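Local coordinates for flavoprotein 390 (Photobacterium phosphoreum, PDB 1FVP) that binds two flavin mononucleotides per subunit, each with a myristate attached, in a homodimer related to bacterial luciferase, at residues A[31-35]-A[36-40]; A[222-225]-A[226-230]. One frame throughout, in Å; residues are numbered along the deposited sequence.

How the contacts relate
Contact 1 (31-40) comes first along the chain, over the end of helix 23-38; contact 2 (222-230) follows in series, over the end of the last helix, 207-227. Their centres lie 20 Å apart, yet their nearest atoms approach to about 4 Å without touching. Ile34 of helix 23-38, and Thr39 just after it, touch side chains of helix 207-227, so the two helices are neighbours. Contact 1 belongs to the beta-alpha-beta unit of strand 6-11, helix 23-38 and strand 42-48, whereas contact 2 closes the chain beside a flavin. Both lie at the C-terminal ends of their helices. Contact 2 supplies a pocket residue, Phe224; the side chain of Leu32 in contact 1 is about 5 Å from a bound ligand of the same kind.

Contact 1: A[31-35]-A[36-40]; sequences TLRII and DEDTS
Arg33 reaches over Glu37 to Asp38 at the end of helix 23-38. From CB the chain sets out with CG anti to the backbone N (chi1 -172°), which puts Arg33 CG 3.8 Å from Glu37 OE2. It then bends at CG-CD (chi3 58°), which carries the guanidinium forward along the helix, toward Asp38. NE forms a salt bridge with Glu30, while Arg33 NH1 donates to Asp38 OD2 at 2.7 Å. That oxygen lies in the guanidinium plane, but NH1 meets it from above the carboxylate, 59° out of its plane. Arg33 NH2 adds a weak bond to Asp38 OD2 at 3.0 Å. Arg33 is thus held between two acidic residues, which would probably favour its charged form.

The backbone beside it keeps i to i+4 bonds although a wider pi-type turn sets in at 36-38: Glu37 N to Arg33 O measures 2.8 Å, and Asp38 N donates to Ile34 O. Ile34 CG2 packs 3.5 Å from Asp38 CB and 3.6 Å from Thr39 CG2. Helix 23-38 connects strands 6-11 and 42-48 in a beta-alpha-beta unit, and Ile35 rests on them through Val8, Tyr42 and Ile45; on another side Ile34 touches Lys211 and Ile215 of helix 207-227, and Leu32 meets Leu72 of the second subunit.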
loop_
_atom_site.group_PDB
_atom_site.type_symbol
_atom_site.label_atom_id
_atom_site.label_comp_id
_atom_site.label_asym_id
_atom_site.label_seq_id
_atom_site.Cartn_x
_atom_site.Cartn_y
_atom_site.Cartn_z
ATOM N N THR A 31 15.146 -2.680 8.884
ATOM C CA THR A 31 14.217 -1.625 9.258
ATOM C C THR A 31 12.857 -2.297 9.496
ATOM O O THR A 31 12.060 -1.818 10.304
ATOM C CB THR A 31 14.029 -0.495 8.172
ATOM O OG1 THR A 31 15.288 -0.236 7.480
ATOM C CG2 THR A 31 13.442 0.804 8.741
ATOM N N LEU A 32 12.625 -3.375 8.759
ATOM C CA LEU A 32 11.387 -4.161 8.811
ATOM C C LEU A 32 11.449 -5.179 9.953
ATOM O O LEU A 32 10.398 -5.526 10.526
ATOM C CB LEU A 32 11.157 -4.868 7.478
ATOM C CG LEU A 32 10.729 -4.098 6.253
ATOM C CD1 LEU A 32 10.759 -4.993 5.017
ATOM C CD2 LEU A 32 9.331 -3.542 6.453
ATOM N N ARG A 33 12.683 -5.635 10.192
ATOM C CA ARG A 33 12.877 -6.634 11.259
ATOM C C ARG A 33 12.411 -6.051 12.594
ATOM O O ARG A 33 11.615 -6.684 13.311
ATOM C CB ARG A 33 14.306 -7.157 11.365
ATOM C CG ARG A 33 14.418 -8.324 12.353
ATOM C CD ARG A 33 15.833 -8.693 12.656
ATOM N NE ARG A 33 16.572 -7.575 13.205
ATOM C CZ ARG A 33 16.323 -7.038 14.403
ATOM N NH1 ARG A 33 15.402 -7.519 15.232
ATOM N NH2 ARG A 33 17.029 -5.941 14.729
ATOM N N ILE A 34 12.918 -4.863 12.878
ATOM C CA ILE A 34 12.590 -4.157 14.134
ATOM C C ILE A 34 11.071 -4.107 14.260
ATOM O O ILE A 34 10.467 -4.533 15.252
ATOM C CB ILE A 34 13.284 -2.755 14.147
ATOM C CG1 ILE A 34 14.740 -2.982 13.693
ATOM C CG2 ILE A 34 13.154 -2.046 15.507
ATOM C CD1 ILE A 34 15.700 -1.777 13.718
ATOM N N ILE A 35 10.515 -3.580 13.175
ATOM C CA ILE A 35 9.055 -3.446 13.043
ATOM C C ILE A 35 8.441 -4.722 13.618
ATOM O O ILE A 35 7.787 -4.671 14.676
ATOM C CB ILE A 35 8.680 -3.121 11.561
ATOM C CG1 ILE A 35 8.974 -1.637 11.250
ATOM C CG2 ILE A 35 7.220 -3.489 11.193
ATOM C CD1 ILE A 35 8.904 -1.216 9.766
ATOM N N ASP A 36 8.706 -5.852 12.972
ATOM C CA ASP A 36 8.149 -7.127 13.437
ATOM C C ASP A 36 8.529 -7.492 14.865
ATOM O O ASP A 36 7.605 -7.486 15.726
ATOM C CB ASP A 36 8.300 -8.254 12.416
ATOM C CG ASP A 36 7.103 -8.364 11.479
ATOM O OD1 ASP A 36 6.079 -9.017 11.781
ATOM O OD2 ASP A 36 7.163 -7.770 10.370
ATOM N N GLU A 37 9.791 -7.784 15.137
ATOM C CA GLU A 37 10.209 -8.215 16.470
ATOM C C GLU A 37 10.770 -7.264 17.481
ATOM O O GLU A 37 10.718 -7.569 18.709
ATOM C CB GLU A 37 11.188 -9.395 16.261
ATOM C CG GLU A 37 11.815 -9.546 14.890
ATOM C CD GLU A 37 12.515 -10.815 14.516
ATOM O OE1 GLU A 37 13.322 -11.436 15.202
ATOM O OE2 GLU A 37 12.213 -11.224 13.358
ATOM N N ASP A 38 11.306 -6.114 17.120
ATOM C CA ASP A 38 11.913 -5.172 18.081
ATOM C C ASP A 38 11.100 -3.918 18.363
ATOM O O ASP A 38 11.692 -2.927 18.858
ATOM C CB ASP A 38 13.347 -4.837 17.607
ATOM C CG ASP A 38 14.278 -6.035 17.600
ATOM O OD1 ASP A 38 13.848 -7.171 17.880
ATOM O OD2 ASP A 38 15.481 -5.845 17.299
ATOM N N THR A 39 9.814 -3.931 18.083
ATOM C CA THR A 39 8.947 -2.758 18.310
ATOM C C THR A 39 7.500 -3.183 18.405
ATOM O O THR A 39 7.207 -4.391 18.515
ATOM C CB THR A 39 9.206 -1.709 17.163
ATOM O OG1 THR A 39 9.516 -2.513 15.992
ATOM C CG2 THR A 39 10.359 -0.755 17.444
ATOM N N SER A 40 6.600 -2.235 18.361
ATOM C CA SER A 40 5.145 -2.400 18.436
ATOM C C SER A 40 4.517 -1.348 17.516
ATOM O O SER A 40 4.169 -1.560 16.362
ATOM C CB SER A 40 4.615 -2.193 19.842
ATOM O OG SER A 40 4.775 -3.319 20.669
#

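Contact 2: A[222-225]-A[226-230]. With FMA (6-(3-tetradecanoic acid) flavine mononucleotide), chain D.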
loop_
_atom_site.group_PDB
_atom_site.type_symbol
_atom_site.label_atom_id
_atom_site.label_comp_id
_atom_site.label_asym_id
_atom_site.label_seq_id
_atom_site.Cartn_x
_atom_site.Cartn_y
_atom_site.Cartn_z
ATOM N N ILE A 222 4.659 3.523 23.604
ATOM C CA ILE A 222 4.060 2.421 24.355
ATOM C C ILE A 222 3.800 2.871 25.786
ATOM O O ILE A 222 2.873 2.334 26.408
ATOM C CB ILE A 222 4.895 1.107 24.261
ATOM C CG1 ILE A 222 3.960 -0.094 24.532
ATOM C CG2 ILE A 222 6.110 1.073 25.220
ATOM C CD1 ILE A 222 2.857 -0.322 23.456
ATOM N N LYS A 223 4.581 3.813 26.273
ATOM C CA LYS A 223 4.463 4.362 27.624
ATOM C C LYS A 223 3.492 5.537 27.684
ATOM O O LYS A 223 2.484 5.449 28.401
ATOM C CB LYS A 223 5.798 4.800 28.206
ATOM C CG LYS A 223 5.925 4.482 29.702
ATOM C CD LYS A 223 7.351 4.704 30.158
ATOM C CE LYS A 223 8.404 4.030 29.307
ATOM N NZ LYS A 223 8.668 2.616 29.675
ATOM N N PHE A 224 3.798 6.596 26.963
ATOM C CA PHE A 224 2.989 7.818 26.854
ATOM C C PHE A 224 1.504 7.414 26.762
ATOM O O PHE A 224 0.645 8.099 27.342
ATOM C CB PHE A 224 3.364 8.681 25.652
ATOM C CG PHE A 224 2.366 9.750 25.308
ATOM C CD1 PHE A 224 1.264 9.468 24.497
ATOM C CD2 PHE A 224 2.527 11.042 25.814
ATOM C CE1 PHE A 224 0.342 10.448 24.191
ATOM C CE2 PHE A 224 1.608 12.054 25.507
ATOM C CZ PHE A 224 0.502 11.741 24.697
ATOM N N ARG A 225 1.267 6.363 25.981
ATOM C CA ARG A 225 -0.108 5.853 25.850
ATOM C C ARG A 225 -0.392 5.369 27.301
ATOM O O ARG A 225 -0.914 6.128 28.122
ATOM C CB ARG A 225 -0.358 4.726 24.892
ATOM C CG ARG A 225 0.520 4.423 23.722
ATOM C CD ARG A 225 0.104 5.001 22.408
ATOM N NE ARG A 225 0.159 3.986 21.360
ATOM C CZ ARG A 225 0.240 4.151 20.048
ATOM N NH1 ARG A 225 0.298 5.360 19.506
ATOM N NH2 ARG A 225 0.257 3.056 19.275
ATOM N N GLN A 226 0.037 4.147 27.553
ATOM C CA GLN A 226 -0.117 3.496 28.849
ATOM C C GLN A 226 -0.306 4.514 29.970
ATOM O O GLN A 226 -1.369 4.654 30.590
ATOM C CB GLN A 226 1.079 2.584 29.167
ATOM C CG GLN A 226 1.024 1.272 28.438
ATOM C CD GLN A 226 1.706 0.121 29.124
ATOM O OE1 GLN A 226 1.880 0.081 30.344
ATOM N NE2 GLN A 226 2.092 -0.861 28.294
ATOM N N ASP A 227 0.771 5.232 30.209
ATOM C CA ASP A 227 0.891 6.257 31.249
ATOM C C ASP A 227 -0.410 7.049 31.401
ATOM O O ASP A 227 -0.999 7.028 32.496
ATOM C CB ASP A 227 2.112 7.148 31.018
ATOM C CG ASP A 227 2.526 7.898 32.275
ATOM O OD1 ASP A 227 2.824 7.252 33.293
ATOM O OD2 ASP A 227 2.535 9.150 32.197
ATOM N N ASN A 228 -0.773 7.705 30.309
ATOM C CA ASN A 228 -1.990 8.533 30.290
ATOM C C ASN A 228 -2.846 8.222 29.060
ATOM O O ASN A 228 -2.454 8.271 27.893
ATOM C CB ASN A 228 -1.659 10.001 30.498
ATOM C CG ASN A 228 -1.029 10.714 29.327
ATOM O OD1 ASN A 228 -1.527 11.758 28.882
ATOM N ND2 ASN A 228 0.070 10.168 28.821
ATOM N N ASN A 229 -4.067 7.878 29.377
ATOM C CA ASN A 229 -5.217 7.519 28.604
ATOM C C ASN A 229 -5.131 7.442 27.084
ATOM O O ASN A 229 -5.380 8.428 26.359
ATOM C CB ASN A 229 -6.383 8.464 29.013
ATOM C CG ASN A 229 -5.954 9.923 29.067
ATOM O OD1 ASN A 229 -5.426 10.354 30.113
ATOM N ND2 ASN A 229 -6.187 10.668 27.977
ATOM N N LEU A 230 -4.856 6.238 26.616
ATOM C CA LEU A 230 -4.805 5.913 25.174
ATOM C C LEU A 230 -5.306 4.473 25.042
ATOM O O LEU A 230 -6.545 4.297 24.958
ATOM C CB LEU A 230 -3.497 6.306 24.539
ATOM C CG LEU A 230 -3.163 7.784 24.391
ATOM C CD1 LEU A 230 -1.827 7.973 23.679
ATOM C CD2 LEU A 230 -4.260 8.502 23.609
HETATM N N1 FMA D . -0.222 15.680 22.000
HETATM C C2 FMA D . -1.122 14.730 21.743
HETATM O O2 FMA D . -2.284 14.834 21.616
HETATM N N3 FMA D . -0.671 13.355 21.581
HETATM C C4 FMA D . 0.633 13.034 21.692
HETATM O O4 FMA D . 0.959 11.875 21.556
HETATM C C4A FMA D . 1.580 14.068 21.973
HETATM N N5 FMA D . 2.866 13.866 22.102
HETATM C C5A FMA D . 3.801 14.792 22.369
HETATM C C6 FMA D . 5.153 14.483 22.487
HETATM C C7 FMA D . 6.031 15.501 22.760
HETATM C C7M FMA D . 7.578 15.281 22.908
HETATM C C8 FMA D . 5.583 16.863 22.932
HETATM C C8M FMA D . 6.501 18.003 23.233
HETATM C C9 FMA D . 4.237 17.132 22.811
HETATM C C9A FMA D . 3.315 16.167 22.530
HETATM N N10 FMA D . 1.949 16.375 22.389
HETATM C C10 FMA D . 1.033 15.442 22.130
HETATM C C1B FMA D . 1.389 17.790 22.542
HETATM C C2B FMA D . 0.055 18.068 21.724
HETATM O O2B FMA D . 0.397 19.257 21.036
HETATM C C3B FMA D . -1.100 18.225 22.686
HETATM O "O3'" FMA D . -0.827 17.620 23.910
HETATM C C4B FMA D . -2.455 17.718 22.181
HETATM O "O4'" FMA D . -2.830 18.392 20.926
HETATM C C5B FMA D . -3.569 18.007 23.226
HETATM O "O5'" FMA D . -4.621 18.880 22.496
HETATM P P FMA D . -5.258 20.246 22.971
HETATM O O1P FMA D . -6.091 19.744 24.202
HETATM O O2P FMA D . -4.176 21.131 23.354
HETATM O O3P FMA D . -5.925 20.800 21.896
HETATM C "C1'" FMA D . 6.048 11.203 23.863
HETATM O "O1'" FMA D . 7.172 11.794 24.091
HETATM O "O2'" FMA D . 5.738 10.223 24.548
HETATM C "C2'" FMA D . 5.004 12.135 23.345
HETATM C "C3'" FMA D . 5.559 13.084 22.273
HETATM C "C4'" FMA D . 5.253 12.499 20.928
HETATM C "C5'" FMA D . 6.281 11.649 20.220
HETATM C "C6'" FMA D . 6.434 11.987 18.758
HETATM C "C7'" FMA D . 6.916 10.804 17.930
HETATM C "C8'" FMA D . 8.208 10.962 17.247
HETATM C "C9'" FMA D . 8.251 11.483 15.821
HETATM C C11 FMA D . 9.612 11.935 15.389
HETATM C C12 FMA D . 10.856 11.229 15.788
HETATM C C13 FMA D . 12.169 11.657 15.225
HETATM C C14 FMA D . 13.374 10.866 15.623
HETATM C C15 FMA D . 13.447 10.506 17.080
#
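The Phe224 ring has Asn228 on one face, the flavin-fatty acid ligand on the other side of its plane, and Leu230 at its edge. Asn228 ND2 stands 4.0 Å above the plane of the Phe224 ring, offset toward the rim. This is the C-terminal end of helix 207-227, the last helix of a beta/alpha fold related to bacterial luciferase, and Phe224 belongs to the ligand pocket. The ring approaches the flavin obliquely, its plane inclined about 27° to the isoalloxazine. FMA O4 lies 3.1 Å from Phe224 CE1, and FMA C4 is 3.3 Å from Phe224 CZ. Nearer the backbone, Phe224 CB meets the carboxylate oxygen O2' of FMA at 3.0 Å. Phe224 therefore spans both parts of the ligand, the pyrimidine end of the flavin and the head of the fatty acid. With CG anti to the backbone N (chi1 166°) the ring leaves the helix toward the ligand.

At the ring edge, Leu230 CD1 sits 3.3 Å from Phe224 CE1. Leu230 reaches this place because the helix has ended: Asn228 is the first residue to leave helical angles, and the chain folds back so that Leu230 crosses Arg225 at about a right angle, Leu230 CB 3.5 Å from Arg225 CB. Arg225 and Leu230 both touch Lys3, and Leu230 touches Asn2, whose backbone oxygen is hydrogen-bonded to FMA. The final helical turn is marked by two bonds. Asp227 N donates to Lys223 O (N-H...O 150°), and Asn228 N makes a weak, longer bond of 3.3 Å to Phe224 O.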